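Local coordinates for trigger factor (Thermotoga maritima, PDB 2NSC), which probably acts as a chaperone and peptidyl-prolyl isomerase that keeps nascent proteins open for export, and is represented here by its ribosome-binding N-terminal domain, at residues V3-R8 / V13-V18; V39-F44 / K51-M56; A25-K30 / D68-L73. All blocks are in the same frame, centred on the assembly; numbering follows the deposited sequence.

Contact 1 (V3-R8 / V13-V18); sequences VKELER and VVLEYV
Val-3 sets CG1 between its backbone N and carbonyl carbon (chi1 63°), which leaves CG2 trans to N and directed at Tyr-17; the tyrosine in turn has its CG opposite its own carbonyl carbon (chi1 -74°), bringing the ring alongside. Val-3 CG2 thus sits above the middle of one ring face, 3.8 Å from the Tyr-17 centroid and 11° off the normal, a CH-pi contact. The same methyl touches Leu-15 CB at 3.9 Å. Outside the two strands, Tyr-17 OH is hydrogen-bonded to Thr-77 OG1, tying the hairpin to the helical part of the domain. Without the ring and hydroxyl, as with an alanine at Tyr-17, one flank of Val-3 would probably lie uncovered and Thr-77 would lose this partner.

Further along, Val-13 CG2 lies over the centre of the Arg-8 guanidinium, 3.8 Å from Arg-8 CZ. On the face carrying Lys-4, Glu-7, Val-14 and Glu-16, Val-14 CG1 is met by Leu-6 CD1 at 3.9 Å, Leu-6 CG rests on Glu-16 CB, and the aliphatic Glu-7 CG meets Val-14 CG2 at 3.7 Å. The Lys-4 and Glu-16 backbones exchange a pair of hydrogen bonds, that from Glu-16 N to Lys-4 O (2.8 Å) nearly straight. Past Glu-5 the pairing slips by one residue: Leu-6 N donates to Val-14 O (2.8 Å), whereas Val-14 N donates to Glu-7 O (2.9 Å). Two residues facing one in this way make a classic beta bulge in an antiparallel beta hairpin.

Contact 2 (V39-F44 / K51-M56); sequences VEIPGF and KNVLKM
Ile-41 is the first residue of the 39-44 segment to touch helix 51-58: its CG1 stands between the backbone N and the carbonyl carbon (chi1 79°), and the chain extends from there so that terminal CD1 comes within 4.1 Å of Val-53 CG1. Its side chain also rests on Ile-49, farther along the loop. Pro-42 and Gly-43 then occupy the two central positions of a type II beta turn running from Ile-41 to Phe-44. Gly-43 has a positive phi (96°), at which a side chain would press on the preceding carbonyl oxygen. The turn is closed by a weak hydrogen bond from Phe-44 N to Ile-41 O, and it returns the chain toward the helix. The side chains of Phe-44 and Val-53 reach out to meet each other: Phe-44 CE2 and CZ meet the two valine methyls obliquely, with CE2 3.8 Å from Val-53 CG1 and CZ 3.9 Å from Val-53 CG2. Pro-50 adds to the packing on Phe-44. The contact is small and apolar, one valine of the helix receiving two side chains of the loop. Gly-43 and Phe-44 begin the Gly-Phe-Arg-x-Gly-x-x-Pro signature of trigger factors, the loop through which this domain, as in its relatives, probably docks on the ribosome.

Contact 3 (A25-K30 / D68-L73); sequences AQAEDK and DFLMDL
Helix-to-helix packing through small and apolar groups joins Ala-27 and Lys-30 of helix 21-36 to Phe-69 and Leu-70 near the end of helix 62-71, close to the centre of the chain. The backbones come nearest at Ala-27 and Phe-69, whose CA atoms are 5.3 Å apart, an approach that the short alanine side chain permits. Ala-27 CB touches Leu-70 CD2 at 3.7 Å and also lies near Phe-69 CB; Thr-66 of helix 62-71 also packs against Ala-27. Leu-70 continues onto Phe-19, at the junction between the hairpin and helix 21-36.

One turn after Ala-27, Lys-30 lies across the phenylalanine. Its CB stands over one face of the Phe-69 ring, shifted from the ring centre and 3.8 Å from the centroid, 16° off the normal: a CH-pi contact. This is the helical half of the alpha-plus-beta N-terminal domain of trigger factor, in which helix 21-36 also carries Glu-28, whose side chain packs on Phe-62 and Thr-66 of helix 62-71. With CG opposite the carbonyl carbon (chi1 -66°) and the rest of the chain extended, the Lys-30 methylenes run past the base of the ring, CD reaching Phe-69 CD1 at 3.7 Å.

The ammonium group thereby arrives beside the backbone of the second helix. Lys-30 NZ donates to a water at 2.7 Å, which passes a hydrogen bond on to Phe-69 O at 2.9 Å. A second water, in the plane of the Phe-69 ring at its edge, receives a weak bond from the same NZ and donates to Asp-72 OD2 at 2.9 Å, so the lysine and aspartate charges, 5.8 Å apart between NZ and OD2, are linked through solvent.

Overall arrangement
Contact 3, between helices 21-36 and 62-71, lies nearest the centre of the chain and is partly buried. Contacts 1 and 2 are surface contacts on opposite sides of the chain's centre, their own centres about 36 Å apart. No element is shared: contact 1 holds the hairpin 2-9/12-18, contact 2 the 39-44 loop and helix 51-58. Contact 1 rests on backbone hydrogen bonding, contact 2 on a few apolar atoms, and contact 3 combines apolar packing with water-mediated links from a lysine. Contact 2 is nested within the loop that contact 3 closes, and the two are joined by a salt bridge of Lys-55 to Glu-28 and a longer, weak ion pair between Lys-51 and Asp-29.

Contact 1 (V3-R8 / V13-V18)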
ATOM      1  N   VAL A   3      -2.192  -0.963 -14.643  1.00 27.88           N
ATOM      2  CA  VAL A   3      -3.557  -0.435 -14.559  1.00 27.31           C
ATOM      3  C   VAL A   3      -4.517  -1.140 -15.525  1.00 26.90           C
ATOM      4  O   VAL A   3      -4.196  -1.377 -16.685  1.00 27.29           O
ATOM      5  CB  VAL A   3      -3.602   1.095 -14.773  1.00 27.55           C
ATOM      6  CG1 VAL A   3      -3.116   1.451 -16.155  1.00 28.72           C
ATOM      7  CG2 VAL A   3      -5.016   1.625 -14.574  1.00 27.22           C
ATOM      8  N   LYS A   4      -5.699  -1.478 -15.039  1.00 26.17           N
ATOM      9  CA  LYS A   4      -6.663  -2.182 -15.855  1.00 26.37           C
ATOM     10  C   LYS A   4      -7.964  -1.390 -15.836  1.00 24.99           C
ATOM     11  O   LYS A   4      -8.420  -0.971 -14.774  1.00 24.49           O
ATOM     12  CB  LYS A   4      -6.842  -3.621 -15.326  1.00 26.17           C
ATOM     13  CG  LYS A   4      -7.981  -4.402 -15.956  1.00 28.19           C
ATOM     14  CD  LYS A   4      -8.236  -5.721 -15.241  1.00 28.50           C
ATOM     15  CE  LYS A   4      -9.453  -6.436 -15.827  1.00 33.96           C
ATOM     16  NZ  LYS A   4      -9.835  -7.642 -15.002  1.00 37.09           N
ATOM     17  N   GLU A   5      -8.551  -1.165 -17.005  1.00 24.51           N
ATOM     18  CA  GLU A   5      -9.850  -0.485 -17.067  1.00 24.76           C
ATOM     19  C   GLU A   5     -10.957  -1.487 -16.735  1.00 24.92           C
ATOM     20  O   GLU A   5     -11.175  -2.433 -17.474  1.00 24.67           O
ATOM     21  CB  GLU A   5     -10.080   0.168 -18.433  1.00 24.40           C
ATOM     22  CG  GLU A   5     -11.382   0.940 -18.527  1.00 24.77           C
ATOM     23  CD  GLU A   5     -11.602   1.599 -19.889  1.00 25.29           C
ATOM     24  OE1 GLU A   5     -10.816   2.469 -20.277  1.00 25.46           O
ATOM     25  OE2 GLU A   5     -12.587   1.263 -20.571  1.00 28.50           O
ATOM     26  N   LEU A   6     -11.644  -1.284 -15.615  1.00 25.61           N
ATOM     27  CA  LEU A   6     -12.736  -2.183 -15.225  1.00 26.15           C
ATOM     28  C   LEU A   6     -14.021  -1.891 -15.991  1.00 27.21           C
ATOM     29  O   LEU A   6     -14.771  -2.808 -16.325  1.00 27.83           O
ATOM     30  CB  LEU A   6     -12.988  -2.129 -13.716  1.00 25.70           C
ATOM     31  CG  LEU A   6     -11.869  -2.585 -12.781  1.00 24.26           C
ATOM     32  CD1 LEU A   6     -12.318  -2.465 -11.317  1.00 23.06           C
ATOM     33  CD2 LEU A   6     -11.438  -4.025 -13.100  1.00 23.48           C
ATOM     34  N   GLU A   7     -14.284  -0.614 -16.255  1.00 27.98           N
ATOM     35  CA  GLU A   7     -15.444  -0.231 -17.046  1.00 29.29           C
ATOM     36  C   GLU A   7     -15.393   1.208 -17.513  1.00 29.41           C
ATOM     37  O   GLU A   7     -14.750   2.073 -16.890  1.00 28.89           O
ATOM     38  CB  GLU A   7     -16.769  -0.514 -16.317  1.00 29.33           C
ATOM     39  CG  GLU A   7     -17.139   0.450 -15.215  1.00 31.07           C
ATOM     40  CD  GLU A   7     -18.451   0.088 -14.531  1.00 31.25           C
ATOM     41  OE1 GLU A   7     -19.467  -0.081 -15.230  1.00 36.13           O
ATOM     42  OE2 GLU A   7     -18.477  -0.022 -13.289  1.00 34.54           O
ATOM     43  N   ARG A   8     -16.083   1.436 -18.624  1.00 29.82           N
ATOM     44  CA  ARG A   8     -16.310   2.753 -19.159  1.00 30.72           C
ATOM     45  C   ARG A   8     -17.813   2.965 -19.208  1.00 31.11           C
ATOM     46  O   ARG A   8     -18.550   2.141 -19.750  1.00 30.82           O
ATOM     47  CB  ARG A   8     -15.703   2.855 -20.554  1.00 31.14           C
ATOM     48  CG  ARG A   8     -15.816   4.214 -21.173  1.00 33.04           C
ATOM     49  CD  ARG A   8     -15.020   4.274 -22.464  1.00 37.05           C
ATOM     50  NE  ARG A   8     -13.682   4.851 -22.286  1.00 39.29           N
ATOM     51  CZ  ARG A   8     -13.432   6.162 -22.176  1.00 38.65           C
ATOM     52  NH1 ARG A   8     -14.426   7.048 -22.195  1.00 37.51           N
ATOM     53  NH2 ARG A   8     -12.184   6.588 -22.027  1.00 38.58           N
ATOM     54  N   VAL A  13     -14.908   6.595 -16.005  1.00 22.05           N
ATOM     55  CA  VAL A  13     -14.013   5.441 -16.181  1.00 21.74           C
ATOM     56  C   VAL A  13     -13.536   4.889 -14.828  1.00 21.16           C
ATOM     57  O   VAL A  13     -13.130   5.653 -13.957  1.00 20.65           O
ATOM     58  CB  VAL A  13     -12.800   5.774 -17.093  1.00 21.92           C
ATOM     59  CG1 VAL A  13     -11.985   4.520 -17.374  1.00 21.51           C
ATOM     60  CG2 VAL A  13     -13.271   6.386 -18.410  1.00 22.02           C
ATOM     61  N   VAL A  14     -13.618   3.568 -14.661  1.00 20.66           N
ATOM     62  CA  VAL A  14     -13.136   2.865 -13.453  1.00 19.75           C
ATOM     63  C   VAL A  14     -11.813   2.150 -13.765  1.00 19.67           C
ATOM     64  O   VAL A  14     -11.707   1.353 -14.713  1.00 19.57           O
ATOM     65  CB  VAL A  14     -14.190   1.861 -12.926  1.00 20.03           C
ATOM     66  CG1 VAL A  14     -13.729   1.180 -11.652  1.00 18.25           C
ATOM     67  CG2 VAL A  14     -15.521   2.567 -12.696  1.00 19.59           C
ATOM     68  N   LEU A  15     -10.793   2.470 -12.986  1.00 18.76           N
ATOM     69  CA  LEU A  15      -9.470   1.945 -13.248  1.00 18.92           C
ATOM     70  C   LEU A  15      -8.996   1.263 -11.994  1.00 18.74           C
ATOM     71  O   LEU A  15      -9.173   1.801 -10.899  1.00 18.85           O
ATOM     72  CB  LEU A  15      -8.501   3.076 -13.596  1.00 18.83           C
ATOM     73  CG  LEU A  15      -8.823   3.981 -14.799  1.00 19.51           C
ATOM     74  CD1 LEU A  15      -7.814   5.123 -14.839  1.00 20.69           C
ATOM     75  CD2 LEU A  15      -8.771   3.199 -16.094  1.00 15.69           C
ATOM     76  N   GLU A  16      -8.398   0.090 -12.162  1.00 18.43           N
ATOM     77  CA  GLU A  16      -7.828  -0.660 -11.068  1.00 18.84           C
ATOM     78  C   GLU A  16      -6.312  -0.698 -11.193  1.00 18.85           C
ATOM     79  O   GLU A  16      -5.772  -1.280 -12.155  1.00 18.99           O
ATOM     80  CB  GLU A  16      -8.366  -2.080 -11.088  1.00 19.21           C
ATOM     81  CG  GLU A  16      -7.794  -2.948  -9.990  1.00 21.13           C
ATOM     82  CD  GLU A  16      -8.430  -4.307  -9.988  1.00 27.12           C
ATOM     83  OE1 GLU A  16      -8.096  -5.105 -10.895  1.00 28.96           O
ATOM     84  OE2 GLU A  16      -9.268  -4.577  -9.085  1.00 29.77           O
ATOM     85  N   TYR A  17      -5.637  -0.085 -10.220  1.00 18.46           N
ATOM     86  CA  TYR A  17      -4.174  -0.030 -10.174  1.00 18.12           C
ATOM     87  C   TYR A  17      -3.675  -1.157  -9.289  1.00 18.59           C
ATOM     88  O   TYR A  17      -4.098  -1.275  -8.155  1.00 19.02           O
ATOM     89  CB  TYR A  17      -3.706   1.321  -9.612  1.00 17.61           C
ATOM     90  CG  TYR A  17      -3.858   2.471 -10.575  1.00 18.33           C
ATOM     91  CD1 TYR A  17      -2.749   2.947 -11.288  1.00 20.97           C
ATOM     92  CD2 TYR A  17      -5.106   3.060 -10.816  1.00 17.32           C
ATOM     93  CE1 TYR A  17      -2.865   4.013 -12.203  1.00 20.45           C
ATOM     94  CE2 TYR A  17      -5.254   4.126 -11.739  1.00 18.29           C
ATOM     95  CZ  TYR A  17      -4.121   4.595 -12.425  1.00 20.00           C
ATOM     96  OH  TYR A  17      -4.211   5.630 -13.310  1.00 18.94           O
ATOM     97  N   VAL A  18      -2.789  -1.990  -9.823  1.00 18.61           N
ATOM     98  CA  VAL A  18      -2.139  -3.067  -9.069  1.00 18.66           C
ATOM     99  C   VAL A  18      -0.650  -2.728  -8.963  1.00 18.93           C
ATOM    100  O   VAL A  18       0.025  -2.517  -9.978  1.00 18.53           O
ATOM    101  CB  VAL A  18      -2.328  -4.431  -9.777  1.00 18.77           C
ATOM    102  CG1 VAL A  18      -1.564  -5.553  -9.051  1.00 18.46           C
ATOM    103  CG2 VAL A  18      -3.817  -4.778  -9.875  1.00 19.15           C
TER

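Contact 2 (V39-F44 / K51-M56)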
ATOM      1  N   VAL A  39       5.940  11.397  14.942  1.00 27.26           N
ATOM      2  CA  VAL A  39       5.796  10.698  16.212  1.00 28.03           C
ATOM      3  C   VAL A  39       7.136  10.443  16.882  1.00 28.54           C
ATOM      4  O   VAL A  39       8.130  10.179  16.217  1.00 28.13           O
ATOM      5  CB  VAL A  39       4.991   9.376  16.096  1.00 28.03           C
ATOM      6  CG1 VAL A  39       3.842   9.534  15.113  1.00 28.64           C
ATOM      7  CG2 VAL A  39       5.878   8.232  15.674  1.00 27.83           C
ATOM      8  N   GLU A  40       7.138  10.534  18.208  1.00 29.53           N
ATOM      9  CA  GLU A  40       8.304  10.223  19.008  1.00 30.96           C
ATOM     10  C   GLU A  40       7.919   9.213  20.075  1.00 30.84           C
ATOM     11  O   GLU A  40       7.018   9.473  20.871  1.00 30.48           O
ATOM     12  CB  GLU A  40       8.832  11.495  19.665  1.00 31.25           C
ATOM     13  CG  GLU A  40      10.280  11.390  20.122  1.00 32.96           C
ATOM     14  CD  GLU A  40      10.778  12.667  20.773  1.00 33.42           C
ATOM     15  OE1 GLU A  40      11.010  13.670  20.053  1.00 35.95           O
ATOM     16  OE2 GLU A  40      10.935  12.659  22.018  1.00 37.41           O
ATOM     17  N   ILE A  41       8.592   8.060  20.089  1.00 31.31           N
ATOM     18  CA  ILE A  41       8.260   6.993  21.047  1.00 31.90           C
ATOM     19  C   ILE A  41       9.424   6.662  21.990  1.00 32.51           C
ATOM     20  O   ILE A  41      10.592   6.790  21.602  1.00 32.41           O
ATOM     21  CB  ILE A  41       7.745   5.711  20.353  1.00 31.78           C
ATOM     22  CG1 ILE A  41       8.905   4.892  19.786  1.00 31.70           C
ATOM     23  CG2 ILE A  41       6.649   6.045  19.312  1.00 31.37           C
ATOM     24  CD1 ILE A  41       8.485   3.541  19.216  1.00 32.86           C
ATOM     25  N   PRO A  42       9.116   6.264  23.247  1.00 33.06           N
ATOM     26  CA  PRO A  42      10.230   5.984  24.152  1.00 33.67           C
ATOM     27  C   PRO A  42      11.188   4.939  23.568  1.00 34.01           C
ATOM     28  O   PRO A  42      10.746   3.998  22.900  1.00 34.33           O
ATOM     29  CB  PRO A  42       9.537   5.450  25.416  1.00 33.61           C
ATOM     30  CG  PRO A  42       8.144   5.993  25.343  1.00 33.59           C
ATOM     31  CD  PRO A  42       7.806   6.052  23.899  1.00 32.96           C
ATOM     32  N   GLY A  43      12.484   5.132  23.797  1.00 34.41           N
ATOM     33  CA  GLY A  43      13.502   4.174  23.368  1.00 35.12           C
ATOM     34  C   GLY A  43      14.171   4.476  22.035  1.00 35.52           C
ATOM     35  O   GLY A  43      15.135   3.800  21.663  1.00 35.67           O
ATOM     36  N   PHE A  44      13.656   5.476  21.312  1.00 35.44           N
ATOM     37  CA  PHE A  44      14.245   5.907  20.043  1.00 35.45           C
ATOM     38  C   PHE A  44      14.346   7.417  19.909  1.00 35.26           C
ATOM     39  O   PHE A  44      13.390   8.148  20.185  1.00 35.19           O
ATOM     40  CB  PHE A  44      13.460   5.337  18.866  1.00 35.59           C
ATOM     41  CG  PHE A  44      13.397   3.857  18.865  1.00 36.36           C
ATOM     42  CD1 PHE A  44      14.470   3.106  18.388  1.00 37.75           C
ATOM     43  CD2 PHE A  44      12.279   3.199  19.371  1.00 37.76           C
ATOM     44  CE1 PHE A  44      14.424   1.712  18.402  1.00 38.63           C
ATOM     45  CE2 PHE A  44      12.218   1.808  19.395  1.00 38.83           C
ATOM     46  CZ  PHE A  44      13.294   1.060  18.897  1.00 38.51           C
ATOM     47  N   LYS A  51      11.927   0.913  10.712  1.00 32.53           N
ATOM     48  CA  LYS A  51      10.733   0.419   9.995  1.00 33.62           C
ATOM     49  C   LYS A  51      10.034  -0.759  10.699  1.00 33.91           C
ATOM     50  O   LYS A  51       8.808  -0.767  10.833  1.00 33.92           O
ATOM     51  CB  LYS A  51      11.066   0.057   8.530  1.00 33.50           C
ATOM     52  CG  LYS A  51       9.911  -0.643   7.775  1.00 34.04           C
ATOM     53  CD  LYS A  51       9.977  -0.495   6.259  1.00 34.42           C
ATOM     54  CE  LYS A  51      11.100  -1.298   5.649  1.00 36.65           C
ATOM     55  NZ  LYS A  51      11.029  -1.278   4.153  1.00 38.72           N
ATOM     56  N   ASN A  52      10.821  -1.737  11.143  1.00 34.62           N
ATOM     57  CA  ASN A  52      10.312  -2.932  11.828  1.00 35.63           C
ATOM     58  C   ASN A  52       9.533  -2.657  13.101  1.00 35.66           C
ATOM     59  O   ASN A  52       8.611  -3.399  13.462  1.00 35.69           O
ATOM     60  CB  ASN A  52      11.475  -3.866  12.158  1.00 35.86           C
ATOM     61  CG  ASN A  52      12.044  -4.516  10.929  1.00 37.85           C
ATOM     62  OD1 ASN A  52      11.330  -4.721   9.933  1.00 40.89           O
ATOM     63  ND2 ASN A  52      13.336  -4.845  10.979  1.00 39.69           N
ATOM     64  N   VAL A  53       9.941  -1.599  13.786  1.00 35.97           N
ATOM     65  CA  VAL A  53       9.340  -1.194  15.040  1.00 36.44           C
ATOM     66  C   VAL A  53       7.992  -0.552  14.737  1.00 36.96           C
ATOM     67  O   VAL A  53       6.989  -0.872  15.373  1.00 37.35           O
ATOM     68  CB  VAL A  53      10.273  -0.232  15.793  1.00 36.26           C
ATOM     69  CG1 VAL A  53       9.674   0.185  17.135  1.00 36.34           C
ATOM     70  CG2 VAL A  53      11.639  -0.895  15.995  1.00 36.63           C
ATOM     71  N   LEU A  54       7.960   0.324  13.737  1.00 37.34           N
ATOM     72  CA  LEU A  54       6.708   0.949  13.322  1.00 37.45           C
ATOM     73  C   LEU A  54       5.660  -0.092  12.904  1.00 37.81           C
ATOM     74  O   LEU A  54       4.521  -0.060  13.381  1.00 38.10           O
ATOM     75  CB  LEU A  54       6.961   1.982  12.226  1.00 37.29           C
ATOM     76  CG  LEU A  54       7.680   3.251  12.699  1.00 36.82           C
ATOM     77  CD1 LEU A  54       8.127   4.069  11.521  1.00 35.43           C
ATOM     78  CD2 LEU A  54       6.799   4.092  13.614  1.00 35.87           C
ATOM     79  N   LYS A  55       6.061  -1.037  12.058  1.00 38.03           N
ATOM     80  CA  LYS A  55       5.175  -2.111  11.610  1.00 38.43           C
ATOM     81  C   LYS A  55       4.623  -2.922  12.770  1.00 39.40           C
ATOM     82  O   LYS A  55       3.481  -3.383  12.708  1.00 39.67           O
ATOM     83  CB  LYS A  55       5.900  -3.029  10.627  1.00 38.23           C
ATOM     84  CG  LYS A  55       6.533  -2.265   9.479  1.00 37.75           C
ATOM     85  CD  LYS A  55       7.144  -3.162   8.434  1.00 36.89           C
ATOM     86  CE  LYS A  55       6.147  -3.520   7.355  1.00 37.22           C
ATOM     87  NZ  LYS A  55       6.851  -4.168   6.214  1.00 37.09           N
ATOM     88  N   MET A  56       5.432  -3.092  13.822  1.00 40.15           N
ATOM     89  CA  MET A  56       5.041  -3.866  15.017  1.00 41.27           C
ATOM     90  C   MET A  56       4.058  -3.107  15.925  1.00 40.71           C
ATOM     91  O   MET A  56       3.016  -3.648  16.312  1.00 40.53           O
ATOM     92  CB  MET A  56       6.283  -4.308  15.804  1.00 41.13           C
ATOM     93  CG  MET A  56       5.978  -5.122  17.042  1.00 42.30           C
ATOM     94  SD  MET A  56       7.389  -5.258  18.156  1.00 43.71           S
ATOM     95  CE  MET A  56       7.492  -3.584  18.808  1.00 43.39           C
TER

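Contact 3 (A25-K30 / D68-L73)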
ATOM      1  N   ALA A  25       7.526  -1.424  -1.487  1.00 18.79           N
ATOM      2  CA  ALA A  25       8.671  -1.136  -0.641  1.00 19.64           C
ATOM      3  C   ALA A  25       8.981   0.373  -0.588  1.00 19.79           C
ATOM      4  O   ALA A  25       9.184   0.921   0.508  1.00 19.39           O
ATOM      5  CB  ALA A  25       9.889  -1.948  -1.086  1.00 19.03           C
ATOM      6  N   GLN A  26       8.989   1.033  -1.752  1.00 20.50           N
ATOM      7  CA  GLN A  26       9.149   2.499  -1.828  1.00 22.07           C
ATOM      8  C   GLN A  26       8.087   3.255  -1.000  1.00 21.30           C
ATOM      9  O   GLN A  26       8.414   4.189  -0.268  1.00 21.76           O
ATOM     10  CB  GLN A  26       9.182   2.985  -3.278  1.00 21.61           C
ATOM     11  CG  GLN A  26      10.533   2.699  -3.988  1.00 24.79           C
ATOM     12  CD  GLN A  26      10.529   3.052  -5.483  1.00 25.13           C
ATOM     13  OE1 GLN A  26       9.847   2.409  -6.288  1.00 31.35           O
ATOM     14  NE2 GLN A  26      11.300   4.071  -5.856  1.00 29.32           N
ATOM     15  N   ALA A  27       6.837   2.811  -1.085  1.00 20.67           N
ATOM     16  CA  ALA A  27       5.734   3.413  -0.329  1.00 20.52           C
ATOM     17  C   ALA A  27       5.883   3.176   1.180  1.00 20.89           C
ATOM     18  O   ALA A  27       5.660   4.097   1.970  1.00 20.39           O
ATOM     19  CB  ALA A  27       4.401   2.883  -0.824  1.00 20.36           C
ATOM     20  N   GLU A  28       6.253   1.952   1.571  1.00 20.67           N
ATOM     21  CA  GLU A  28       6.563   1.643   2.969  1.00 21.40           C
ATOM     22  C   GLU A  28       7.639   2.585   3.509  1.00 20.88           C
ATOM     23  O   GLU A  28       7.505   3.086   4.611  1.00 20.45           O
ATOM     24  CB  GLU A  28       7.009   0.188   3.127  1.00 21.30           C
ATOM     25  CG  GLU A  28       5.898  -0.833   2.873  1.00 23.44           C
ATOM     26  CD  GLU A  28       6.344  -2.275   3.114  1.00 23.86           C
ATOM     27  OE1 GLU A  28       6.804  -2.935   2.173  1.00 29.30           O
ATOM     28  OE2 GLU A  28       6.228  -2.768   4.238  1.00 26.89           O
ATOM     29  N   ASP A  29       8.693   2.829   2.720  1.00 20.85           N
ATOM     30  CA  ASP A  29       9.767   3.764   3.078  1.00 20.78           C
ATOM     31  C   ASP A  29       9.253   5.205   3.264  1.00 20.36           C
ATOM     32  O   ASP A  29       9.710   5.912   4.159  1.00 20.31           O
ATOM     33  CB  ASP A  29      10.868   3.769   2.006  1.00 21.12           C
ATOM     34  CG  ASP A  29      11.755   2.526   2.035  1.00 24.05           C
ATOM     35  OD1 ASP A  29      11.764   1.811   3.068  1.00 27.01           O
ATOM     36  OD2 ASP A  29      12.473   2.277   1.022  1.00 25.97           O
ATOM     37  N   LYS A  30       8.338   5.658   2.404  1.00 19.65           N
ATOM     38  CA  LYS A  30       7.768   6.985   2.580  1.00 19.29           C
ATOM     39  C   LYS A  30       6.977   7.012   3.881  1.00 19.89           C
ATOM     40  O   LYS A  30       7.009   8.005   4.609  1.00 19.51           O
ATOM     41  CB  LYS A  30       6.851   7.366   1.426  1.00 19.16           C
ATOM     42  CG  LYS A  30       7.545   7.538   0.072  1.00 19.52           C
ATOM     43  CD  LYS A  30       6.530   7.811  -1.029  1.00 18.93           C
ATOM     44  CE  LYS A  30       7.185   7.735  -2.404  1.00 22.40           C
ATOM     45  NZ  LYS A  30       6.219   8.119  -3.486  1.00 22.41           N
ATOM     46  N   ASP A  68      -1.766   4.947   1.422  1.00 18.81           N
ATOM     47  CA  ASP A  68      -1.818   6.413   1.185  1.00 18.46           C
ATOM     48  C   ASP A  68      -0.741   6.835   0.194  1.00 18.71           C
ATOM     49  O   ASP A  68      -1.006   7.563  -0.745  1.00 18.05           O
ATOM     50  CB  ASP A  68      -1.589   7.212   2.472  1.00 17.76           C
ATOM     51  CG  ASP A  68      -2.811   7.248   3.378  1.00 20.37           C
ATOM     52  OD1 ASP A  68      -3.938   7.000   2.892  1.00 22.07           O
ATOM     53  OD2 ASP A  68      -2.642   7.524   4.587  1.00 19.97           O
ATOM     54  N   PHE A  69       0.489   6.385   0.433  1.00 18.77           N
ATOM     55  CA  PHE A  69       1.585   6.747  -0.445  1.00 19.58           C
ATOM     56  C   PHE A  69       1.528   6.061  -1.815  1.00 20.29           C
ATOM     57  O   PHE A  69       1.978   6.632  -2.810  1.00 20.71           O
ATOM     58  CB  PHE A  69       2.936   6.579   0.259  1.00 19.13           C
ATOM     59  CG  PHE A  69       3.215   7.672   1.262  1.00 18.74           C
ATOM     60  CD1 PHE A  69       3.570   8.951   0.827  1.00 18.73           C
ATOM     61  CD2 PHE A  69       3.066   7.435   2.635  1.00 16.05           C
ATOM     62  CE1 PHE A  69       3.804   9.975   1.755  1.00 19.87           C
ATOM     63  CE2 PHE A  69       3.288   8.434   3.558  1.00 15.80           C
ATOM     64  CZ  PHE A  69       3.651   9.709   3.132  1.00 19.04           C
ATOM     65  N   LEU A  70       0.966   4.858  -1.883  1.00 21.02           N
ATOM     66  CA  LEU A  70       0.763   4.240  -3.185  1.00 23.04           C
ATOM     67  C   LEU A  70      -0.219   5.076  -4.005  1.00 25.25           C
ATOM     68  O   LEU A  70      -0.005   5.288  -5.191  1.00 25.06           O
ATOM     69  CB  LEU A  70       0.288   2.793  -3.072  1.00 21.90           C
ATOM     70  CG  LEU A  70       1.307   1.725  -2.666  1.00 20.81           C
ATOM     71  CD1 LEU A  70       0.547   0.437  -2.477  1.00 18.02           C
ATOM     72  CD2 LEU A  70       2.435   1.548  -3.712  1.00 18.18           C
ATOM     73  N   MET A  71      -1.278   5.551  -3.351  1.00 28.22           N
ATOM     74  CA  MET A  71      -2.286   6.397  -3.976  1.00 32.17           C
ATOM     75  C   MET A  71      -1.649   7.596  -4.662  1.00 32.78           C
ATOM     76  O   MET A  71      -2.154   8.064  -5.674  1.00 34.10           O
ATOM     77  CB  MET A  71      -3.321   6.866  -2.943  1.00 31.96           C
ATOM     78  CG  MET A  71      -4.576   6.012  -2.858  1.00 32.97           C
ATOM     79  SD  MET A  71      -5.644   6.392  -1.412  1.00 37.18           S
ATOM     80  CE  MET A  71      -5.691   8.195  -1.377  1.00 37.57           C
ATOM     81  N   ASP A  72      -0.519   8.064  -4.136  1.00 33.67           N
ATOM     82  CA  ASP A  72       0.182   9.227  -4.698  1.00 33.91           C
ATOM     83  C   ASP A  72       0.885   8.951  -6.029  1.00 32.99           C
ATOM     84  O   ASP A  72       1.506   9.846  -6.597  1.00 32.57           O
ATOM     85  CB  ASP A  72       1.228   9.778  -3.703  1.00 34.93           C
ATOM     86  CG  ASP A  72       0.607  10.361  -2.435  1.00 37.20           C
ATOM     87  OD1 ASP A  72      -0.632  10.575  -2.395  1.00 40.85           O
ATOM     88  OD2 ASP A  72       1.378  10.631  -1.476  1.00 40.32           O
ATOM     89  N   LEU A  73       0.829   7.715  -6.507  1.00 31.59           N
ATOM     90  CA  LEU A  73       1.460   7.393  -7.774  1.00 30.54           C
ATOM     91  C   LEU A  73       0.467   7.611  -8.899  1.00 30.19           C
ATOM     92  O   LEU A  73       0.848   7.765 -10.063  1.00 30.08           O
ATOM     93  CB  LEU A  73       1.955   5.949  -7.789  1.00 30.24           C
ATOM     94  CG  LEU A  73       3.145   5.593  -6.899  1.00 30.01           C
ATOM     95  CD1 LEU A  73       3.402   4.102  -6.950  1.00 27.53           C
ATOM     96  CD2 LEU A  73       4.417   6.397  -7.291  1.00 30.59           C
TER
HETATM   97  O   HOH W   1       4.749   5.882  -3.266  1.00 23.42           O
HETATM   98  O   HOH W   2       4.072  10.378  -2.376  1.00 49.38           O